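Local structure of putative xylanase (Bacteroides fragilis, 2P1G) at residues Arg76-Lys81 with Ala145-Ala150; Asp30-Ile35 with Thr86-Tyr91; Tyr91-Ile96 with Gln117-Ser122; Ile178-Asn183 with Val189-Ile194. The protein is of unproven function but belongs to an N-acetylmuramoyl-L-alanine amidase-like family of the papain-type peptidase clan, and may hydrolyse glycosyl bonds in polysaccharide breakdown. All coordinates share one frame; numbering follows the deposited sequence.

Contact 1 of 4, residues Arg76-Lys81 with Ala145-Ala150; sequences RYRDGK and AKYEKA
R78 lays its guanidinium group over one face of the Y147 ring in an offset cation-pi stack, with R78 CZ 3.6 Å from the ring centroid and the two planes 18° apart. The overlap is spread along the ring: R78 NH2 sits toward the CB end of the ring, 3.5 Å from Y147 CD2, while R78 NH1 lies toward the phenol end, 3.4 Å from Y147 CZ. The angle from NH1 to the hydroxyl is too poor for a bond, so the attraction is between a cation and an electron-rich face. The arginine gets there with CG anti to its own backbone N (chi1 -169°), followed by an extended stretch and a bend at chi3 (-73°) that turns the flat group broadside to the ring. Y147 holds its ring beside the helix, CG lying next to the backbone N. Arginine suits this place because its edge can bond while its face stacks: NH2 forms a salt bridge to D94 and NH1 a hydrogen bond to the carbonyl of T86, which fix the group's rotation. The contact thus ties the turn that follows helix 65-76 to the flank of helix 138-151, with helix 92-101 supplying D94 beside it.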
# COMPACT_ATOMS: atom_id res chain seq x y z
N ARG A 76 -6.81 5.88 -5.16
CA ARG A 76 -5.62 5.82 -6.01
C ARG A 76 -5.02 7.18 -6.33
O ARG A 76 -3.81 7.29 -6.51
CB ARG A 76 -5.95 5.10 -7.33
CG ARG A 76 -4.79 5.05 -8.33
CD ARG A 76 -5.09 4.04 -9.44
NE ARG A 76 -5.08 2.65 -8.98
CZ ARG A 76 -5.52 1.63 -9.74
NH1 ARG A 76 -5.96 1.88 -10.97
NH2 ARG A 76 -5.50 0.38 -9.29
N TYR A 77 -5.87 8.21 -6.37
CA TYR A 77 -5.45 9.55 -6.75
C TYR A 77 -5.56 10.51 -5.60
O TYR A 77 -6.48 10.39 -4.79
CB TYR A 77 -6.32 10.05 -7.93
CG TYR A 77 -6.05 9.23 -9.16
CD1 TYR A 77 -4.97 9.53 -10.00
CD2 TYR A 77 -6.83 8.10 -9.45
CE1 TYR A 77 -4.71 8.73 -11.12
CE2 TYR A 77 -6.57 7.31 -10.57
CZ TYR A 77 -5.51 7.64 -11.39
OH TYR A 77 -5.26 6.87 -12.50
N ARG A 78 -4.61 11.45 -5.52
CA ARG A 78 -4.60 12.52 -4.49
C ARG A 78 -5.93 13.26 -4.50
O ARG A 78 -6.27 13.91 -5.50
CB ARG A 78 -3.47 13.51 -4.78
CG ARG A 78 -3.18 14.50 -3.66
CD ARG A 78 -1.91 15.28 -3.97
NE ARG A 78 -0.72 14.44 -3.79
CZ ARG A 78 -0.08 13.82 -4.79
NH1 ARG A 78 -0.50 14.00 -6.04
NH2 ARG A 78 0.98 13.06 -4.54
N ASP A 79 -6.68 13.15 -3.39
CA ASP A 79 -8.00 13.80 -3.26
C ASP A 79 -8.98 13.35 -4.35
O ASP A 79 -9.91 14.11 -4.69
CB ASP A 79 -7.87 15.33 -3.26
CG ASP A 79 -6.97 15.85 -2.14
OD1 ASP A 79 -7.05 15.32 -1.01
OD2 ASP A 79 -6.18 16.79 -2.38
N GLY A 80 -8.79 12.16 -4.90
CA GLY A 80 -9.69 11.62 -5.91
C GLY A 80 -9.69 12.33 -7.26
O GLY A 80 -10.58 12.09 -8.09
N LYS A 81 -8.68 13.16 -7.49
CA LYS A 81 -8.59 13.94 -8.73
C LYS A 81 -7.56 13.36 -9.68
O LYS A 81 -6.37 13.29 -9.35
CB LYS A 81 -8.24 15.40 -8.41
CG LYS A 81 -8.03 16.24 -9.68
CD LYS A 81 -7.89 17.72 -9.37
CE LYS A 81 -7.57 18.47 -10.68
NZ LYS A 81 -7.31 19.94 -10.47
N ALA A 145 9.48 15.71 -6.69
CA ALA A 145 10.39 16.28 -5.69
C ALA A 145 9.65 17.23 -4.71
O ALA A 145 9.98 17.26 -3.51
CB ALA A 145 11.56 17.01 -6.36
N LYS A 146 8.66 17.98 -5.20
CA LYS A 146 7.85 18.83 -4.31
C LYS A 146 7.04 17.99 -3.33
O LYS A 146 6.96 18.31 -2.14
CB LYS A 146 6.92 19.74 -5.11
CG LYS A 146 7.63 20.85 -5.85
CD LYS A 146 6.62 21.66 -6.67
CE LYS A 146 7.30 22.45 -7.78
NZ LYS A 146 6.27 22.93 -8.76
N TYR A 147 6.48 16.89 -3.82
CA TYR A 147 5.71 16.00 -2.95
C TYR A 147 6.59 15.29 -1.92
O TYR A 147 6.23 15.18 -0.73
CB TYR A 147 4.89 15.00 -3.76
CG TYR A 147 3.76 15.58 -4.57
CD1 TYR A 147 2.93 16.59 -4.05
CD2 TYR A 147 3.46 15.09 -5.84
CE1 TYR A 147 1.88 17.10 -4.77
CE2 TYR A 147 2.41 15.59 -6.58
CZ TYR A 147 1.62 16.60 -6.04
OH TYR A 147 0.57 17.10 -6.77
N GLU A 148 7.74 14.80 -2.38
CA GLU A 148 8.73 14.21 -1.47
C GLU A 148 9.13 15.18 -0.37
O GLU A 148 9.25 14.80 0.81
CB GLU A 148 9.98 13.76 -2.24
CG GLU A 148 9.72 12.61 -3.22
CD GLU A 148 10.88 12.43 -4.20
OE1 GLU A 148 11.75 13.32 -4.24
OE2 GLU A 148 10.92 11.39 -4.89
N LYS A 149 9.35 16.44 -0.75
CA LYS A 149 9.84 17.42 0.22
C LYS A 149 8.78 17.73 1.26
O LYS A 149 9.10 17.93 2.44
CB LYS A 149 10.30 18.72 -0.47
CG LYS A 149 11.66 18.58 -1.14
CD LYS A 149 12.19 19.93 -1.69
CE LYS A 149 13.29 19.70 -2.72
NZ LYS A 149 12.76 19.82 -4.12
N ALA A 150 7.53 17.77 0.82
CA ALA A 150 6.41 18.15 1.69
C ALA A 150 6.11 17.04 2.69
O ALA A 150 5.61 17.33 3.77
CB ALA A 150 5.18 18.47 0.88

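Contact 2 of 4, residues Asp30-Ile35 with Thr86-Tyr91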
# COMPACT_ATOMS: atom_id res chain seq x y z
N ASP A 30 -0.86 6.16 -22.63
CA ASP A 30 -0.07 7.36 -22.86
C ASP A 30 -0.48 8.52 -21.95
O ASP A 30 0.35 9.36 -21.59
CB ASP A 30 -0.18 7.79 -24.33
CG ASP A 30 0.43 6.78 -25.31
OD1 ASP A 30 1.40 6.07 -24.95
OD2 ASP A 30 -0.06 6.71 -26.45
N THR A 31 -1.76 8.59 -21.59
CA THR A 31 -2.23 9.64 -20.69
C THR A 31 -2.76 8.96 -19.45
O THR A 31 -3.19 7.81 -19.50
CB THR A 31 -3.35 10.48 -21.33
OG1 THR A 31 -4.46 9.62 -21.65
CG2 THR A 31 -2.85 11.14 -22.60
N GLU A 32 -2.74 9.66 -18.33
CA GLU A 32 -3.18 9.06 -17.08
C GLU A 32 -4.70 9.14 -16.98
O GLU A 32 -5.27 10.24 -17.08
CB GLU A 32 -2.54 9.80 -15.89
CG GLU A 32 -2.89 9.19 -14.52
CD GLU A 32 -2.19 7.86 -14.27
OE1 GLU A 32 -1.07 7.63 -14.79
OE2 GLU A 32 -2.76 7.05 -13.50
N ASP A 33 -5.33 7.98 -16.79
CA ASP A 33 -6.74 7.86 -16.50
C ASP A 33 -6.93 6.63 -15.62
O ASP A 33 -5.99 5.86 -15.41
CB ASP A 33 -7.57 7.72 -17.79
CG ASP A 33 -8.99 8.26 -17.64
OD1 ASP A 33 -9.50 8.44 -16.51
OD2 ASP A 33 -9.62 8.51 -18.69
N LEU A 34 -8.14 6.41 -15.14
CA LEU A 34 -8.39 5.28 -14.26
C LEU A 34 -8.29 3.95 -15.02
O LEU A 34 -9.00 3.73 -16.01
CB LEU A 34 -9.76 5.42 -13.59
CG LEU A 34 -10.10 4.42 -12.48
CD1 LEU A 34 -9.16 4.61 -11.25
CD2 LEU A 34 -11.52 4.57 -12.08
N ILE A 35 -7.39 3.09 -14.56
CA ILE A 35 -7.27 1.73 -15.09
C ILE A 35 -7.74 0.70 -14.07
O ILE A 35 -7.23 0.68 -12.95
CB ILE A 35 -5.82 1.41 -15.51
CG1 ILE A 35 -5.41 2.27 -16.71
CG2 ILE A 35 -5.64 -0.10 -15.82
CD1 ILE A 35 -3.99 2.02 -17.18
N THR A 86 1.55 12.32 -11.90
CA THR A 86 1.94 12.69 -10.54
C THR A 86 0.75 12.85 -9.60
O THR A 86 0.96 13.01 -8.40
CB THR A 86 2.84 13.93 -10.46
OG1 THR A 86 2.12 15.07 -10.94
CG2 THR A 86 4.09 13.74 -11.28
N SER A 87 -0.48 12.82 -10.12
CA SER A 87 -1.67 12.82 -9.26
C SER A 87 -1.93 11.45 -8.64
O SER A 87 -2.74 11.32 -7.71
CB SER A 87 -2.90 13.30 -10.04
OG SER A 87 -3.27 12.33 -11.02
N ARG A 88 -1.30 10.42 -9.19
CA ARG A 88 -1.47 9.08 -8.64
C ARG A 88 -0.58 8.97 -7.41
O ARG A 88 0.52 9.52 -7.37
CB ARG A 88 -1.04 8.04 -9.67
CG ARG A 88 -1.88 6.78 -9.70
CD ARG A 88 -1.73 6.15 -11.11
NE ARG A 88 -0.62 5.26 -11.01
CZ ARG A 88 0.29 4.96 -11.91
NH1 ARG A 88 0.32 5.46 -13.17
NH2 ARG A 88 1.19 4.11 -11.50
N LEU A 89 -1.05 8.26 -6.39
CA LEU A 89 -0.33 8.23 -5.13
C LEU A 89 0.71 7.12 -5.16
O LEU A 89 0.39 5.94 -4.89
CB LEU A 89 -1.31 8.05 -3.98
CG LEU A 89 -2.22 9.26 -3.75
CD1 LEU A 89 -3.53 8.82 -3.15
CD2 LEU A 89 -1.52 10.32 -2.89
N HIS A 90 1.93 7.48 -5.51
CA HIS A 90 3.03 6.51 -5.68
C HIS A 90 3.72 6.14 -4.38
O HIS A 90 4.06 4.98 -4.18
CB HIS A 90 4.06 7.09 -6.64
CG HIS A 90 3.47 7.45 -7.97
ND1 HIS A 90 3.00 6.50 -8.85
CD2 HIS A 90 3.27 8.65 -8.57
CE1 HIS A 90 2.53 7.10 -9.93
NE2 HIS A 90 2.67 8.40 -9.77
N TYR A 91 3.97 7.11 -3.51
CA TYR A 91 4.56 6.75 -2.22
C TYR A 91 3.46 6.29 -1.29
O TYR A 91 2.47 6.99 -1.12
CB TYR A 91 5.25 7.94 -1.58
CG TYR A 91 6.61 8.24 -2.18
CD1 TYR A 91 7.73 7.50 -1.81
CD2 TYR A 91 6.75 9.24 -3.12
CE1 TYR A 91 8.98 7.77 -2.36
CE2 TYR A 91 8.00 9.53 -3.66
CZ TYR A 91 9.10 8.79 -3.28
OH TYR A 91 10.32 9.08 -3.82
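R88 NH1 donates to E32 OE1 over 3.0 Å, and this hydrogen-bonded salt bridge carries the contact. The bond is moderately bent, 151° at the hydrogen. It uses the syn side of the carboxylate oxygen, lies close to the guanidinium plane, and leaves the two flat groups turned 35° from one another. A second, weak approach of R88 NH1 to E32 OE2 is long, and the modelled place of that oxygen is less certain. The polar ends have further partners: E32 OE2, as modelled, is hydrogen-bonded to the hydroxyl of Y77, and R88 NH2 forms a second salt bridge with E27. One arginine therefore links two acidic side chains through different terminal nitrogens, a task that suits the several N-H groups of a guanidinium.

Both chains bend to meet. E32 starts with CG anti to the backbone N, then folds at chi2 (72°), bringing the carboxylate to the arginine's edge, while R88 is kinked at chi3 and crosses it at about a right angle. Further out, the H90 ring points an edge at one guanidinium face, with H90 CE1 3.5 Å above the plane toward its rim, and H90 NE2 is tied to the carbonyl of Y85. Y77 also packs against R88, so its ring and hydroxyl serve both partners.

Two carboxylates round one largely buried guanidinium would be expected to favour its positive charge. The charge probably contributes to holding the irregular segment 30-35, which has no helix or strand of its own, against the loop 86-91, alongside the bond from R76 NH1 to I35 O.

Contact 3 of 4, residues Tyr91-Ile96 with Gln117-Ser122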
# COMPACT_ATOMS: atom_id res chain seq x y z
N TYR A 91 3.97 7.11 -3.51
CA TYR A 91 4.56 6.75 -2.22
C TYR A 91 3.46 6.29 -1.29
O TYR A 91 2.47 6.99 -1.12
CB TYR A 91 5.25 7.94 -1.58
CG TYR A 91 6.61 8.24 -2.18
CD1 TYR A 91 7.73 7.50 -1.81
CD2 TYR A 91 6.75 9.24 -3.12
CE1 TYR A 91 8.98 7.77 -2.36
CE2 TYR A 91 8.00 9.53 -3.66
CZ TYR A 91 9.10 8.79 -3.28
OH TYR A 91 10.32 9.08 -3.82
N ILE A 92 3.65 5.14 -0.67
CA ILE A 92 2.66 4.60 0.27
C ILE A 92 2.33 5.50 1.46
O ILE A 92 1.19 5.54 1.88
CB ILE A 92 2.99 3.15 0.62
CG1 ILE A 92 2.89 2.30 -0.66
CG2 ILE A 92 2.01 2.60 1.65
CD1 ILE A 92 3.46 0.89 -0.52
N SER A 93 3.30 6.27 1.98
CA SER A 93 3.00 7.21 3.06
C SER A 93 1.96 8.19 2.61
O SER A 93 1.08 8.57 3.36
CB SER A 93 4.23 8.01 3.52
OG SER A 93 5.15 7.12 4.13
N ASP A 94 2.08 8.62 1.35
CA ASP A 94 1.19 9.60 0.78
C ASP A 94 -0.21 8.96 0.56
O ASP A 94 -1.24 9.56 0.86
CB ASP A 94 1.79 10.02 -0.55
CG ASP A 94 1.32 11.36 -1.03
OD1 ASP A 94 0.58 12.09 -0.31
OD2 ASP A 94 1.70 11.69 -2.18
N TRP A 95 -0.20 7.74 0.01
CA TRP A 95 -1.39 6.92 -0.19
C TRP A 95 -2.15 6.75 1.13
O TRP A 95 -3.38 6.92 1.20
CB TRP A 95 -0.96 5.58 -0.76
CG TRP A 95 -2.05 4.65 -1.20
CD1 TRP A 95 -2.54 4.50 -2.45
CD2 TRP A 95 -2.76 3.70 -0.37
NE1 TRP A 95 -3.52 3.53 -2.48
CE2 TRP A 95 -3.67 3.02 -1.21
CE3 TRP A 95 -2.70 3.36 0.99
CZ2 TRP A 95 -4.52 2.02 -0.73
CZ3 TRP A 95 -3.54 2.37 1.46
CH2 TRP A 95 -4.44 1.70 0.61
N ILE A 96 -1.41 6.38 2.17
CA ILE A 96 -2.02 6.23 3.50
C ILE A 96 -2.62 7.57 3.99
O ILE A 96 -3.76 7.62 4.44
CB ILE A 96 -1.02 5.68 4.54
CG1 ILE A 96 -0.66 4.24 4.22
CG2 ILE A 96 -1.60 5.79 5.95
CD1 ILE A 96 0.57 3.72 4.96
N GLN A 117 8.50 6.79 13.15
CA GLN A 117 9.56 6.95 12.16
C GLN A 117 9.39 8.30 11.48
O GLN A 117 8.28 8.76 11.29
CB GLN A 117 9.51 5.85 11.10
CG GLN A 117 9.93 4.44 11.56
CD GLN A 117 11.40 4.31 11.95
OE1 GLN A 117 12.22 3.88 11.15
NE2 GLN A 117 11.72 4.67 13.20
N LYS A 118 10.51 8.93 11.12
CA LYS A 118 10.49 10.20 10.40
C LYS A 118 10.58 9.85 8.94
O LYS A 118 11.43 9.04 8.55
CB LYS A 118 11.70 11.04 10.80
CG LYS A 118 11.71 12.44 10.22
CD LYS A 118 12.99 13.23 10.63
CE LYS A 118 12.82 13.89 12.02
NZ LYS A 118 12.30 15.30 11.93
N LEU A 119 9.73 10.45 8.13
CA LEU A 119 9.73 10.09 6.70
C LEU A 119 10.89 10.75 6.00
O LEU A 119 11.26 11.88 6.33
CB LEU A 119 8.41 10.49 6.03
CG LEU A 119 7.10 9.94 6.61
CD1 LEU A 119 5.98 10.49 5.80
CD2 LEU A 119 7.04 8.40 6.62
N SER A 120 11.48 10.03 5.04
CA SER A 120 12.53 10.59 4.20
C SER A 120 12.36 9.97 2.83
O SER A 120 12.83 8.85 2.59
CB SER A 120 13.93 10.28 4.74
OG SER A 120 14.92 10.97 3.97
N LEU A 121 11.66 10.70 1.96
CA LEU A 121 11.30 10.24 0.62
C LEU A 121 12.14 10.95 -0.46
O LEU A 121 12.26 12.18 -0.43
CB LEU A 121 9.82 10.51 0.36
CG LEU A 121 8.85 10.04 1.45
CD1 LEU A 121 7.46 10.50 1.13
CD2 LEU A 121 8.93 8.53 1.57
N SER A 122 12.71 10.19 -1.39
CA SER A 122 13.55 10.76 -2.44
C SER A 122 13.87 9.78 -3.55
O SER A 122 14.52 10.16 -4.52
CB SER A 122 14.87 11.31 -1.86
OG SER A 122 15.63 10.32 -1.17
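Y91 turns one face of its ring to L121, and these two residues, with S93, have the most surface buried here. L121 CB stands over the ring as a CH-pi contact, 4.2 Å from the centroid and 19° off the normal. The two side chains run past each other in opposite directions: L121 CD1 lies over the CG end of the ring, while L121 CD2 overhangs the rim, 3.7 Å from Y91 CD1. With chi1 at -50°, CG of L121 sits beside its backbone N, which puts one branch over the face and leaves the other at its margin.

The phenol oxygen passes S122, with Y91 OH 3.6 Å from S122 N, without bonding to it. Its polar partners are E148 OE2 on helix 138-151 and the backbone N of M124 in helix 123-126. At its other end Y91 occupies the N-cap position of helix 92-101, where its carbonyl accepts the amide of W95. Two residues further on, S93 meets L119: S93 OG is 3.4 Å from L119 CD2, and S93 CB is 3.8 Å from L119 CD1. Serine is small enough to let the leucine fork close against the helix, and its hydroxyl is hydrogen-bonded to D188.

Tyrosine suits its place by offering an apolar face to a leucine and a polar tip to two bonding partners. The chemistry is thus divided: dispersion and CH-pi contacts join helix 92-101 to the chain running on from strand 116-118, while the buried hydroxyls of Y91 and S93 are satisfied by residues of other segments.

Contact 4 of 4, residues Ile178-Asn183 with Val189-Ile194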
# COMPACT_ATOMS: atom_id res chain seq x y z
N ILE A 178 -1.68 -3.94 6.20
CA ILE A 178 -0.38 -3.91 6.86
C ILE A 178 0.60 -3.33 5.88
O ILE A 178 0.78 -3.88 4.78
CB ILE A 178 0.12 -5.34 7.20
CG1 ILE A 178 -0.87 -6.09 8.11
CG2 ILE A 178 1.53 -5.29 7.85
CD1 ILE A 178 -1.15 -5.41 9.44
N ALA A 179 1.22 -2.22 6.26
CA ALA A 179 2.34 -1.67 5.46
C ALA A 179 3.67 -1.99 6.13
O ALA A 179 3.88 -1.68 7.31
CB ALA A 179 2.19 -0.14 5.29
N LEU A 180 4.57 -2.60 5.38
CA LEU A 180 5.87 -3.02 5.90
C LEU A 180 6.84 -1.85 5.70
O LEU A 180 7.15 -1.48 4.55
CB LEU A 180 6.38 -4.23 5.14
CG LEU A 180 5.59 -5.54 5.21
CD1 LEU A 180 6.50 -6.69 4.85
CD2 LEU A 180 5.00 -5.79 6.56
N THR A 181 7.32 -1.31 6.81
CA THR A 181 8.17 -0.13 6.82
C THR A 181 9.61 -0.55 6.58
O THR A 181 10.00 -1.67 6.91
CB THR A 181 8.06 0.70 8.15
OG1 THR A 181 8.36 -0.13 9.28
CG2 THR A 181 6.65 1.24 8.32
N THR A 182 10.38 0.37 5.99
CA THR A 182 11.73 0.07 5.54
C THR A 182 12.66 1.23 5.86
O THR A 182 12.21 2.38 6.00
CB THR A 182 11.77 -0.25 4.00
OG1 THR A 182 13.12 -0.56 3.60
CG2 THR A 182 11.27 0.95 3.13
N ASN A 183 13.96 0.93 6.00
CA ASN A 183 14.97 1.98 6.17
C ASN A 183 15.82 2.11 4.93
O ASN A 183 16.88 2.76 4.94
CB ASN A 183 15.85 1.70 7.39
CG ASN A 183 16.51 0.34 7.34
OD1 ASN A 183 16.66 -0.28 6.27
ND2 ASN A 183 17.00 -0.10 8.51
N VAL A 189 8.03 2.63 2.81
CA VAL A 189 7.27 1.40 2.93
C VAL A 189 7.66 0.63 1.69
O VAL A 189 7.68 1.19 0.57
CB VAL A 189 5.74 1.67 2.94
CG1 VAL A 189 4.96 0.37 2.72
CG2 VAL A 189 5.28 2.38 4.23
N SER A 190 8.01 -0.64 1.85
CA SER A 190 8.45 -1.42 0.72
C SER A 190 7.35 -2.30 0.16
O SER A 190 7.39 -2.69 -1.00
CB SER A 190 9.63 -2.28 1.13
OG SER A 190 9.25 -3.11 2.19
N HIS A 191 6.34 -2.60 0.98
CA HIS A 191 5.33 -3.59 0.62
C HIS A 191 4.09 -3.38 1.49
O HIS A 191 4.20 -2.85 2.58
CB HIS A 191 5.91 -4.97 0.91
CG HIS A 191 5.16 -6.10 0.29
ND1 HIS A 191 4.81 -7.23 1.00
CD2 HIS A 191 4.71 -6.29 -0.97
CE1 HIS A 191 4.16 -8.06 0.21
NE2 HIS A 191 4.08 -7.51 -0.99
N MET A 192 2.92 -3.77 0.99
CA MET A 192 1.69 -3.76 1.79
C MET A 192 0.97 -5.09 1.54
O MET A 192 1.21 -5.79 0.56
CB MET A 192 0.73 -2.64 1.35
CG MET A 192 0.84 -1.18 1.93
SD MET A 192 -0.69 -0.20 1.45
CE MET A 192 -0.83 -0.74 -0.23
N GLY A 193 0.06 -5.42 2.44
CA GLY A 193 -0.81 -6.59 2.25
C GLY A 193 -1.93 -6.53 3.26
O GLY A 193 -2.13 -5.49 3.92
N ILE A 194 -2.67 -7.63 3.40
CA ILE A 194 -3.82 -7.67 4.30
C ILE A 194 -3.56 -8.72 5.38
O ILE A 194 -3.14 -9.86 5.07
CB ILE A 194 -5.11 -8.01 3.50
CG1 ILE A 194 -5.37 -6.95 2.42
CG2 ILE A 194 -6.32 -8.12 4.47
CD1 ILE A 194 -6.38 -7.39 1.37
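A179 and M192 face each other across a beta hairpin formed by strands 177-182 and 189-198, two neighbours in the protein's large antiparallel sheet. They are a directly opposed, non-hydrogen-bonded pair; as in any cross-strand pair, both project to the same side, which they share with T181 and V189. The small A179 CB lies between two larger partners, 3.8 Å from V189 CG1 and 3.8 Å from M192 CG. M192 passes alongside it, CG beside the backbone N (chi1 -87°), and bends at chi3 to carry its end away to T44 and V47 of helix 43-54.

I178, L180 and H191 look to the other side. There L180 CD1 comes to the edge of the H191 ring, 4.2 Å from H191 ND1, while L221 and L225 of helix 221-226 pack on the leucine. The histidine leads away from its strand partner to C43, at the start of helix 43-54, and meets the ring of H206 steeply. This placing is consistent with the cysteine-histidine pair of papain-type enzymes, although no activity has been established. G193, lacking a side chain, pairs with I178 through two bonds, of which I178 N to G193 O is 2.8 Å and nearly straight (177°).

Near the turn, S190 and H191 together face L180, as in a beta bulge, and the strand changes direction at S190. T182 directs OG1 to the carbonyl of S230 and its methyl to the other strand, CG2 lying 3.7 Å from V189 N. At the bulge, S190 N meets L180 O over 3.0 Å, approaching the oxygen almost head-on (C=O...N 177°).

How the contacts relate
Contacts 1 and 2 interleave along the chain, contact 3 is nested within the loop closed by contact 1, and contact 4 follows them all. Polar bonds through Y91, which contacts 2 and 3 share, and through D94 tie contacts 1, 2 and 3 together. Centres of contacts 1 and 2, 1 and 3, and 3 and 4 each lie about 11 Å apart, whereas contacts 2 and 4 are about 21 Å apart. Helix 92-101 bridges the two regions, since I92 and W95 pack on V189 and M192 of the hairpin. Polar loops and helices at the periphery are thereby joined to the buried sheet within one amidase-like family region.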